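Long-range contacts in uncharacterized protein aq_328 (Aquifex aeolicus, PDB 1R4V), which is of unknown function but adopts an ancestral histone fold, and belongs to a family loosely associated with protein heterodimerization: residues Gln69-Asn74 against Leu81-Ile86; Asp77-Ala82 against Val119-Gly124; Asn96-Glu101 against Lys128-Asn133. One frame throughout, in Å; residues are numbered along the deposited sequence.

Contact 1: Gln69-Asn74 against Leu81-Ile86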
loop_
_atom_site.group_PDB
_atom_site.type_symbol
_atom_site.label_atom_id
_atom_site.label_comp_id
_atom_site.label_asym_id
_atom_site.label_seq_id
_atom_site.Cartn_x
_atom_site.Cartn_y
_atom_site.Cartn_z
ATOM N N GLN A 69 -19.442 2.009 -10.167
ATOM C CA GLN A 69 -20.235 1.392 -11.213
ATOM C C GLN A 69 -20.488 -0.071 -10.949
ATOM O O GLN A 69 -21.625 -0.525 -11.123
ATOM C CB GLN A 69 -19.561 1.527 -12.578
ATOM C CG GLN A 69 -20.336 0.886 -13.667
ATOM C CD GLN A 69 -21.631 1.583 -13.947
ATOM O OE1 GLN A 69 -21.645 2.469 -14.791
ATOM N NE2 GLN A 69 -22.722 1.158 -13.300
ATOM N N ARG A 70 -19.442 -0.806 -10.546
ATOM C CA ARG A 70 -19.570 -2.229 -10.295
ATOM C C ARG A 70 -20.556 -2.403 -9.135
ATOM O O ARG A 70 -21.405 -3.287 -9.190
ATOM C CB ARG A 70 -18.224 -2.860 -9.980
ATOM C CG ARG A 70 -17.246 -2.779 -11.129
ATOM C CD ARG A 70 -15.953 -3.547 -10.841
ATOM N NE ARG A 70 -14.940 -3.188 -11.828
ATOM C CZ ARG A 70 -13.928 -2.366 -11.625
ATOM N NH1 ARG A 70 -13.695 -1.759 -10.463
ATOM N NH2 ARG A 70 -13.144 -2.129 -12.651
ATOM N N ALA A 71 -20.435 -1.581 -8.101
ATOM C CA ALA A 71 -21.337 -1.666 -6.944
ATOM C C ALA A 71 -22.785 -1.436 -7.380
ATOM O O ALA A 71 -23.666 -2.225 -7.028
ATOM C CB ALA A 71 -20.963 -0.696 -5.884
ATOM N N ARG A 72 -23.027 -0.399 -8.186
ATOM C CA ARG A 72 -24.385 -0.129 -8.674
ATOM C C ARG A 72 -24.942 -1.259 -9.508
ATOM O O ARG A 72 -26.126 -1.579 -9.381
ATOM C CB ARG A 72 -24.466 1.161 -9.478
ATOM C CG ARG A 72 -24.226 2.388 -8.634
ATOM C CD ARG A 72 -24.602 3.686 -9.310
ATOM N NE ARG A 72 -23.877 3.913 -10.564
ATOM C CZ ARG A 72 -22.682 4.510 -10.683
ATOM N NH1 ARG A 72 -22.138 4.646 -11.891
ATOM N NH2 ARG A 72 -22.025 4.972 -9.619
ATOM N N TRP A 73 -24.124 -1.877 -10.362
ATOM C CA TRP A 73 -24.607 -2.983 -11.195
ATOM C C TRP A 73 -24.997 -4.188 -10.364
ATOM O O TRP A 73 -25.799 -5.019 -10.822
ATOM C CB TRP A 73 -23.596 -3.449 -12.242
ATOM C CG TRP A 73 -23.506 -2.541 -13.415
ATOM C CD1 TRP A 73 -24.493 -1.768 -13.971
ATOM C CD2 TRP A 73 -22.352 -2.340 -14.220
ATOM N NE1 TRP A 73 -24.005 -1.080 -15.057
ATOM C CE2 TRP A 73 -22.693 -1.415 -15.235
ATOM C CE3 TRP A 73 -21.055 -2.851 -14.190
ATOM C CZ2 TRP A 73 -21.777 -0.986 -16.202
ATOM C CZ3 TRP A 73 -20.148 -2.430 -15.162
ATOM C CH2 TRP A 73 -20.514 -1.516 -16.141
ATOM N N ASN A 74 -24.408 -4.282 -9.169
ATOM C CA ASN A 74 -24.735 -5.306 -8.183
ATOM C C ASN A 74 -25.877 -4.958 -7.229
ATOM O O ASN A 74 -26.203 -5.758 -6.340
ATOM C CB ASN A 74 -23.470 -5.720 -7.418
ATOM C CG ASN A 74 -22.610 -6.676 -8.239
ATOM O OD1 ASN A 74 -22.895 -7.869 -8.277
ATOM N ND2 ASN A 74 -21.589 -6.155 -8.928
ATOM N N LEU A 81 -15.418 -5.332 -1.517
ATOM C CA LEU A 81 -14.127 -5.800 -2.022
ATOM C C LEU A 81 -14.214 -6.263 -3.480
ATOM O O LEU A 81 -13.312 -5.938 -4.266
ATOM C CB LEU A 81 -13.573 -6.930 -1.146
ATOM C CG LEU A 81 -12.216 -7.525 -1.535
ATOM C CD1 LEU A 81 -11.164 -6.457 -1.433
ATOM C CD2 LEU A 81 -11.840 -8.701 -0.642
ATOM N N ALA A 82 -15.287 -6.993 -3.807
ATOM C CA ALA A 82 -15.558 -7.512 -5.165
ATOM C C ALA A 82 -15.654 -6.426 -6.228
ATOM O O ALA A 82 -15.506 -6.720 -7.417
ATOM C CB ALA A 82 -16.860 -8.266 -5.178
ATOM N N ASP A 83 -15.938 -5.193 -5.805
ATOM C CA ASP A 83 -16.075 -4.036 -6.693
ATOM C C ASP A 83 -14.754 -3.330 -6.992
ATOM O O ASP A 83 -14.717 -2.468 -7.836
ATOM C CB ASP A 83 -17.007 -2.995 -6.067
ATOM C CG ASP A 83 -18.398 -3.542 -5.777
ATOM O OD1 ASP A 83 -18.901 -4.364 -6.596
ATOM O OD2 ASP A 83 -19.064 -3.197 -4.768
ATOM N N LEU A 84 -13.686 -3.629 -6.270
ATOM C CA LEU A 84 -12.414 -2.933 -6.466
ATOM C C LEU A 84 -11.675 -3.416 -7.705
ATOM O O LEU A 84 -11.928 -4.513 -8.224
ATOM C CB LEU A 84 -11.505 -3.064 -5.260
ATOM C CG LEU A 84 -11.999 -2.453 -3.949
ATOM C CD1 LEU A 84 -10.873 -2.475 -2.932
ATOM C CD2 LEU A 84 -12.516 -1.034 -4.106
ATOM N N ASN A 85 -10.759 -2.564 -8.170
ATOM C CA ASN A 85 -9.952 -2.812 -9.345
ATOM C C ASN A 85 -8.687 -3.618 -8.988
ATOM O O ASN A 85 -7.642 -3.359 -9.565
ATOM C CB ASN A 85 -9.620 -1.456 -9.990
ATOM C CG ASN A 85 -9.420 -1.532 -11.487
ATOM O OD1 ASN A 85 -10.270 -2.049 -12.201
ATOM N ND2 ASN A 85 -8.300 -0.997 -11.969
ATOM N N ILE A 86 -8.747 -4.606 -8.084
ATOM C CA ILE A 86 -7.592 -5.417 -7.729
ATOM C C ILE A 86 -7.359 -6.513 -8.793
ATOM O O ILE A 86 -8.292 -7.239 -9.117
ATOM C CB ILE A 86 -7.779 -6.035 -6.320
ATOM C CG1 ILE A 86 -7.865 -4.920 -5.266
ATOM C CG2 ILE A 86 -6.666 -7.013 -5.965
ATOM C CD1 ILE A 86 -8.288 -5.390 -3.886
#

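Contact 2: Asp77-Ala82 against Val119-Gly124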
loop_
_atom_site.group_PDB
_atom_site.type_symbol
_atom_site.label_atom_id
_atom_site.label_comp_id
_atom_site.label_asym_id
_atom_site.label_seq_id
_atom_site.Cartn_x
_atom_site.Cartn_y
_atom_site.Cartn_z
ATOM N N ASP A 77 -25.466 -0.181 -2.435
ATOM C CA ASP A 77 -25.310 1.225 -2.137
ATOM C C ASP A 77 -24.011 1.508 -1.363
ATOM O O ASP A 77 -23.877 2.538 -0.725
ATOM C CB ASP A 77 -26.545 1.704 -1.378
ATOM C CG ASP A 77 -26.748 3.210 -1.480
ATOM O OD1 ASP A 77 -26.032 3.863 -2.282
ATOM O OD2 ASP A 77 -27.602 3.832 -0.797
ATOM N N PHE A 78 -23.048 0.594 -1.429
ATOM C CA PHE A 78 -21.761 0.688 -0.761
ATOM C C PHE A 78 -20.757 -0.053 -1.653
ATOM O O PHE A 78 -21.136 -0.895 -2.460
ATOM C CB PHE A 78 -21.763 0.061 0.648
ATOM C CG PHE A 78 -22.072 -1.396 0.641
ATOM C CD1 PHE A 78 -21.051 -2.334 0.493
ATOM C CD2 PHE A 78 -23.384 -1.831 0.720
ATOM C CE1 PHE A 78 -21.334 -3.666 0.433
ATOM C CE2 PHE A 78 -23.667 -3.170 0.671
ATOM C CZ PHE A 78 -22.651 -4.083 0.531
ATOM N N ILE A 79 -19.479 0.260 -1.508
ATOM C CA ILE A 79 -18.444 -0.469 -2.219
ATOM C C ILE A 79 -17.987 -1.667 -1.412
ATOM O O ILE A 79 -17.643 -1.543 -0.239
ATOM C CB ILE A 79 -17.270 0.469 -2.475
ATOM C CG1 ILE A 79 -17.762 1.621 -3.371
ATOM C CG2 ILE A 79 -16.117 -0.310 -3.156
ATOM C CD1 ILE A 79 -16.923 2.814 -3.229
ATOM N N ALA A 80 -17.980 -2.826 -2.056
ATOM C CA ALA A 80 -17.482 -4.082 -1.522
ATOM C C ALA A 80 -16.121 -4.392 -2.137
ATOM O O ALA A 80 -15.726 -3.826 -3.160
ATOM C CB ALA A 80 -18.414 -5.212 -1.855
ATOM N N LEU A 81 -15.418 -5.332 -1.517
ATOM C CA LEU A 81 -14.127 -5.800 -2.022
ATOM C C LEU A 81 -14.214 -6.263 -3.480
ATOM O O LEU A 81 -13.312 -5.938 -4.266
ATOM C CB LEU A 81 -13.573 -6.930 -1.146
ATOM C CG LEU A 81 -12.216 -7.525 -1.535
ATOM C CD1 LEU A 81 -11.164 -6.457 -1.433
ATOM C CD2 LEU A 81 -11.840 -8.701 -0.642
ATOM N N ALA A 82 -15.287 -6.993 -3.807
ATOM C CA ALA A 82 -15.558 -7.512 -5.165
ATOM C C ALA A 82 -15.654 -6.426 -6.228
ATOM O O ALA A 82 -15.506 -6.720 -7.417
ATOM C CB ALA A 82 -16.860 -8.266 -5.178
ATOM N N VAL A 119 -14.316 8.384 -3.979
ATOM C CA VAL A 119 -15.659 7.940 -4.343
ATOM C C VAL A 119 -16.597 8.752 -3.484
ATOM O O VAL A 119 -16.190 9.280 -2.443
ATOM C CB VAL A 119 -15.890 6.433 -4.095
ATOM C CG1 VAL A 119 -15.049 5.615 -5.054
ATOM C CG2 VAL A 119 -15.599 6.026 -2.652
ATOM N N GLU A 120 -17.845 8.854 -3.919
ATOM C CA GLU A 120 -18.890 9.477 -3.096
ATOM C C GLU A 120 -19.645 8.428 -2.282
ATOM O O GLU A 120 -20.130 8.701 -1.184
ATOM C CB GLU A 120 -19.833 10.309 -3.974
ATOM C CG GLU A 120 -19.184 11.608 -4.446
ATOM C CD GLU A 120 -18.713 12.480 -3.283
ATOM O OE1 GLU A 120 -19.470 12.590 -2.285
ATOM O OE2 GLU A 120 -17.592 13.054 -3.342
HETATM N N MSE A 121 -19.730 7.205 -2.792
HETATM C CA MSE A 121 -20.450 6.162 -2.077
HETATM C C MSE A 121 -19.763 5.688 -0.813
HETATM O O MSE A 121 -18.553 5.749 -0.683
HETATM C CB MSE A 121 -20.642 4.930 -2.958
HETATM C CG MSE A 121 -21.539 5.151 -4.135
HETATM SE SE MSE A 121 -21.715 3.493 -5.226
HETATM C CE MSE A 121 -21.454 2.328 -3.945
ATOM N N ASN A 122 -20.590 5.163 0.080
ATOM C CA ASN A 122 -20.201 4.483 1.298
ATOM C C ASN A 122 -19.257 3.335 0.974
ATOM O O ASN A 122 -19.470 2.656 -0.024
ATOM C CB ASN A 122 -21.440 3.897 1.972
ATOM C CG ASN A 122 -21.125 3.315 3.339
ATOM O OD1 ASN A 122 -20.330 3.893 4.079
ATOM N ND2 ASN A 122 -21.735 2.176 3.677
ATOM N N VAL A 123 -18.208 3.147 1.771
ATOM C CA VAL A 123 -17.360 1.974 1.638
ATOM C C VAL A 123 -17.882 1.016 2.694
ATOM O O VAL A 123 -18.002 1.365 3.860
ATOM C CB VAL A 123 -15.860 2.255 1.817
ATOM C CG1 VAL A 123 -15.083 0.943 1.720
ATOM C CG2 VAL A 123 -15.379 3.252 0.786
ATOM N N GLY A 124 -18.222 -0.206 2.305
ATOM C CA GLY A 124 -18.771 -1.141 3.275
ATOM C C GLY A 124 -17.815 -1.452 4.408
ATOM O O GLY A 124 -16.592 -1.497 4.211
HETATM O O HOH W 1 -24.493 2.010 2.328
HETATM O O HOH W 2 -23.498 5.150 -0.736
#

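Contact 3: Asn96-Glu101 against Lys128-Asn133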
loop_
_atom_site.group_PDB
_atom_site.type_symbol
_atom_site.label_atom_id
_atom_site.label_comp_id
_atom_site.label_asym_id
_atom_site.label_seq_id
_atom_site.Cartn_x
_atom_site.Cartn_y
_atom_site.Cartn_z
ATOM N N ASN A 96 0.361 -13.123 0.102
ATOM C CA ASN A 96 1.688 -13.263 0.708
ATOM C C ASN A 96 1.788 -12.428 1.973
ATOM O O ASN A 96 2.397 -12.874 2.947
ATOM C CB ASN A 96 2.849 -12.846 -0.201
ATOM C CG ASN A 96 3.028 -13.739 -1.413
ATOM O OD1 ASN A 96 2.521 -14.860 -1.481
ATOM N ND2 ASN A 96 3.759 -13.222 -2.398
ATOM N N PHE A 97 1.209 -11.230 1.968
ATOM C CA PHE A 97 1.212 -10.385 3.157
ATOM C C PHE A 97 0.501 -11.038 4.345
ATOM O O PHE A 97 0.986 -10.952 5.483
ATOM C CB PHE A 97 0.614 -8.996 2.924
ATOM C CG PHE A 97 0.440 -8.207 4.197
ATOM C CD1 PHE A 97 1.531 -7.629 4.820
ATOM C CD2 PHE A 97 -0.811 -8.072 4.790
ATOM C CE1 PHE A 97 1.379 -6.922 6.010
ATOM C CE2 PHE A 97 -0.973 -7.356 5.966
ATOM C CZ PHE A 97 0.129 -6.788 6.583
ATOM N N GLN A 98 -0.634 -11.671 4.087
ATOM C CA GLN A 98 -1.421 -12.294 5.145
ATOM C C GLN A 98 -0.677 -13.446 5.823
ATOM O O GLN A 98 -0.961 -13.759 6.973
ATOM C CB GLN A 98 -2.788 -12.747 4.613
ATOM C CG GLN A 98 -3.667 -11.558 4.223
ATOM C CD GLN A 98 -4.852 -11.893 3.309
ATOM O OE1 GLN A 98 -5.910 -11.278 3.436
ATOM N NE2 GLN A 98 -4.681 -12.838 2.392
ATOM N N LYS A 99 0.278 -14.069 5.140
ATOM C CA LYS A 99 1.062 -15.117 5.770
ATOM C C LYS A 99 2.305 -14.611 6.521
ATOM O O LYS A 99 3.030 -15.427 7.081
ATOM C CB LYS A 99 1.320 -16.297 4.819
ATOM C CG LYS A 99 2.006 -16.092 3.501
ATOM C CD LYS A 99 1.668 -17.256 2.562
ATOM C CE LYS A 99 2.577 -17.266 1.330
ATOM N NZ LYS A 99 1.883 -17.803 0.114
ATOM N N ILE A 100 2.528 -13.301 6.590
ATOM C CA ILE A 100 3.641 -12.732 7.357
ATOM C C ILE A 100 3.257 -12.592 8.831
ATOM O O ILE A 100 2.224 -12.011 9.158
ATOM C CB ILE A 100 4.091 -11.379 6.767
ATOM C CG1 ILE A 100 4.710 -11.615 5.388
ATOM C CG2 ILE A 100 5.111 -10.677 7.669
ATOM C CD1 ILE A 100 4.918 -10.370 4.610
ATOM N N GLU A 101 4.104 -13.110 9.720
ATOM C CA GLU A 101 3.844 -13.097 11.163
ATOM C C GLU A 101 4.321 -11.812 11.837
ATOM O O GLU A 101 3.637 -11.288 12.723
ATOM C CB GLU A 101 4.462 -14.333 11.832
ATOM C CG GLU A 101 3.990 -15.626 11.173
ATOM C CD GLU A 101 3.902 -16.832 12.098
ATOM O OE1 GLU A 101 4.592 -16.867 13.146
ATOM O OE2 GLU A 101 3.123 -17.760 11.763
ATOM N N LYS A 128 -13.713 -2.147 4.621
ATOM C CA LYS A 128 -12.865 -1.338 5.506
ATOM C C LYS A 128 -11.977 -2.225 6.351
ATOM O O LYS A 128 -10.787 -1.945 6.530
ATOM C CB LYS A 128 -13.700 -0.409 6.380
ATOM C CG LYS A 128 -13.973 0.944 5.734
ATOM C CD LYS A 128 -12.838 1.937 6.056
ATOM C CE LYS A 128 -12.940 2.505 7.473
ATOM N NZ LYS A 128 -11.597 2.834 8.089
ATOM N N SER A 129 -12.545 -3.317 6.846
ATOM C CA SER A 129 -11.800 -4.325 7.601
ATOM C C SER A 129 -10.683 -5.000 6.823
ATOM O O SER A 129 -9.794 -5.558 7.435
ATOM C CB SER A 129 -12.740 -5.420 8.099
ATOM O OG SER A 129 -13.634 -4.839 9.034
ATOM N N GLU A 130 -10.724 -4.977 5.492
ATOM C CA GLU A 130 -9.654 -5.540 4.657
ATOM C C GLU A 130 -8.559 -4.557 4.289
ATOM O O GLU A 130 -7.633 -4.950 3.598
ATOM C CB GLU A 130 -10.214 -6.085 3.330
ATOM C CG GLU A 130 -10.930 -7.418 3.450
ATOM C CD GLU A 130 -10.045 -8.517 4.036
ATOM O OE1 GLU A 130 -8.917 -8.735 3.519
ATOM O OE2 GLU A 130 -10.489 -9.161 5.025
ATOM N N TYR A 131 -8.667 -3.297 4.686
ATOM C CA TYR A 131 -7.708 -2.286 4.274
ATOM C C TYR A 131 -6.299 -2.620 4.721
ATOM O O TYR A 131 -5.334 -2.264 4.048
ATOM C CB TYR A 131 -8.093 -0.920 4.838
ATOM C CG TYR A 131 -9.102 -0.114 4.084
ATOM C CD1 TYR A 131 -9.852 -0.639 3.015
ATOM C CD2 TYR A 131 -9.304 1.214 4.433
ATOM C CE1 TYR A 131 -10.794 0.144 2.337
ATOM C CE2 TYR A 131 -10.221 2.010 3.746
ATOM C CZ TYR A 131 -10.952 1.479 2.703
ATOM O OH TYR A 131 -11.843 2.309 2.089
ATOM N N ARG A 132 -6.147 -3.262 5.876
ATOM C CA ARG A 132 -4.796 -3.622 6.311
ATOM C C ARG A 132 -4.134 -4.644 5.383
ATOM O O ARG A 132 -2.941 -4.567 5.107
ATOM C CB ARG A 132 -4.798 -4.070 7.778
ATOM C CG ARG A 132 -5.528 -5.380 8.066
ATOM C CD ARG A 132 -5.530 -5.731 9.565
ATOM N NE ARG A 132 -4.188 -5.530 10.104
ATOM C CZ ARG A 132 -3.169 -6.355 9.897
ATOM N NH1 ARG A 132 -1.995 -6.050 10.431
ATOM N NH2 ARG A 132 -3.300 -7.477 9.186
ATOM N N ASN A 133 -4.911 -5.597 4.871
ATOM C CA ASN A 133 -4.402 -6.590 3.933
ATOM C C ASN A 133 -4.087 -5.959 2.588
ATOM O O ASN A 133 -3.084 -6.279 1.990
ATOM C CB ASN A 133 -5.362 -7.756 3.797
ATOM C CG ASN A 133 -5.494 -8.498 5.113
ATOM O OD1 ASN A 133 -4.509 -8.666 5.846
ATOM N ND2 ASN A 133 -6.715 -8.896 5.438
#

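Contact 1: Gln69-Asn74 against Leu81-Ile86
The loop after helix 67-73 of the histone fold turns back on that helix, so that Asp-83 and Asn-85 meet Arg-70 and Ala-71. Arg-70 has the reach for the job: with its chain extended from CG to NE, NH1 donates to Asp-83 O over 2.9 Å (154° at the hydrogen), the oxygen lying near the guanidinium plane. NH1 also bonds to Tyr-65 O, while NH2 makes a weak bond to Asn-85 OD1, likewise 2.9 Å. Cut back to an alanine, this position would probably leave the carbonyl of Asp-83 without its donor from the helix and the Asn-85 amide freer to turn. The Asp-83 carboxylate does not pair with this arginine. It is salt-bridged through OD1 to Arg-76, seven residues earlier, a spacing that recalls the loop Arg-Asp pair of histone folds, and OD2 accepts from Ala-80 N. Small Ala-71 suits the buried side of helix 67-73, its CB lying 3.3 Å from Asp-83 OD2, a close fit that a single methyl allows. At the helix end Asn-74 ND2 folds back 2.9 Å onto Arg-70 O, which Asn-74 N meets from the opposite face of the carbonyl plane.

Contact 2: Asp77-Ala82 against Val119-Gly124
The Phe-78 ring meets Gly-124 across the contact, CD1 resting 3.8 Å from the glycine CA; the other flat group, the Asn-122 amide, lies beside Phe-78 CB, with ND2 3.7 Å away. The two segments form the short parallel beta bridge that pairs loops in the histone fold, here made within one chain. Ile-79 carries it with both backbone polar atoms: its N donates to Asn-122 O over 2.8 Å, in the carbonyl plane, and its O accepts from Gly-124 N at 2.9 Å. Val-123, between these two partners, sends its side chain to the same face as Ile-79, whereas Phe-78 and Asn-122 point to the other.

On the Ile-79 face the packing is apolar. CD1 of Ile-79 and CG2 of Val-119 reach toward each other tip to tip, 3.5 Å apart, and branched aliphatic residues suit this apolar face, where Ile-79 is buried. The selenomethionine Met-121 bends at its last torsion so that the side chain crosses that of Ile-79 obliquely, CE 3.8 Å from Ile-79 CG1, and lies against the backbone of Phe-78. Leu-127 of helix 125-128 also touches Ile-79.

The open side is wet: two waters link Asp-77 O to Asn-122, one through ND2 and one through N. Phe-78 CG sits between its own N and carbonyl carbon (chi1 62°), a rotamer that brings the ring beside Gly-124. Glycine suits this N-cap position of helix 125-128: a modelled beta carbon would fall 2.8 Å from Phe-78 CD1.

Contact 3: Asn96-Glu101 against Lys128-Asn133
A first torsion of 172° swings the Phe-97 ring away from its own backbone N and across to the start of helix 131-149, while Gln-98, whose CG lies beside the backbone N and whose chain then runs extended, brings its amide across that of Asn-133. The ring comes edge first: Asn-133 OD1 lies near its plane, 3.8 Å from CE2, the slightly positive rim of an aromatic ring being a tolerable neighbour for an amide oxygen. The same CE2 is 3.5 Å from Arg-132 O. A phenylalanine suits this buried spot, since its ring also packs on Val-106, Met-104 and Leu-140.

Gln-98 and Asn-133 cross at about a right angle, their amide planes 76° apart. CG of Gln-98 is 3.4 Å from Asn-133 OD1, and OE1 of Gln-98 is 3.3 Å from Asn-133 CG. Although Gln-98 OE1 is also 3.2 Å from Asn-133 ND2, the angle is too poor for a hydrogen bond. That nitrogen gives its hydrogen to Glu-130 OE1 instead, over 2.9 Å and almost straight at 171°, the carboxylate being met from above its plane. The bond fixes the rotation of the Asn-133 amide, and so keeps its oxygen turned toward Phe-97 and the Gln-98 methylene. Flexible polar side chains fit the solvent-facing part of this junction, where Gln-98 is exposed.

Arg-132 NH2 lies near the same ring carbon, 4.0 Å from Phe-97 CE2, a loose contact; its charge is engaged by a salt bridge from NE to Asp-107. The end of helix 88-98 is thereby set against the start of helix 131-149, the longest in the chain, an end-to-start junction of helices within the all-alpha histone fold of this chain.

Contacts 1 and 2 are neighbours, their centres 8 Å apart and residues Leu-81 and Ala-82 common to both. Ala-71 ties them together, its CB lying 3.4 Å from Phe-78 O and 3.6 Å from Met-121 CE, so helix 67-73 packs on the parallel bridge. Contact 3 lies about 19 Å from contact 2, centre to centre, yet touches it where Val-123 CG1 meets Tyr-131 OH at 3.5 Å. Contacts 1 and 3 do not touch; their nearest atoms are about 4 Å apart. Along the chain, contacts 2 and 3 interlace. None of the three includes a zinc ligand: Glu-21 and Asp-46, and Glu-158 and Glu-161, bind zinc ions at separate sites elsewhere.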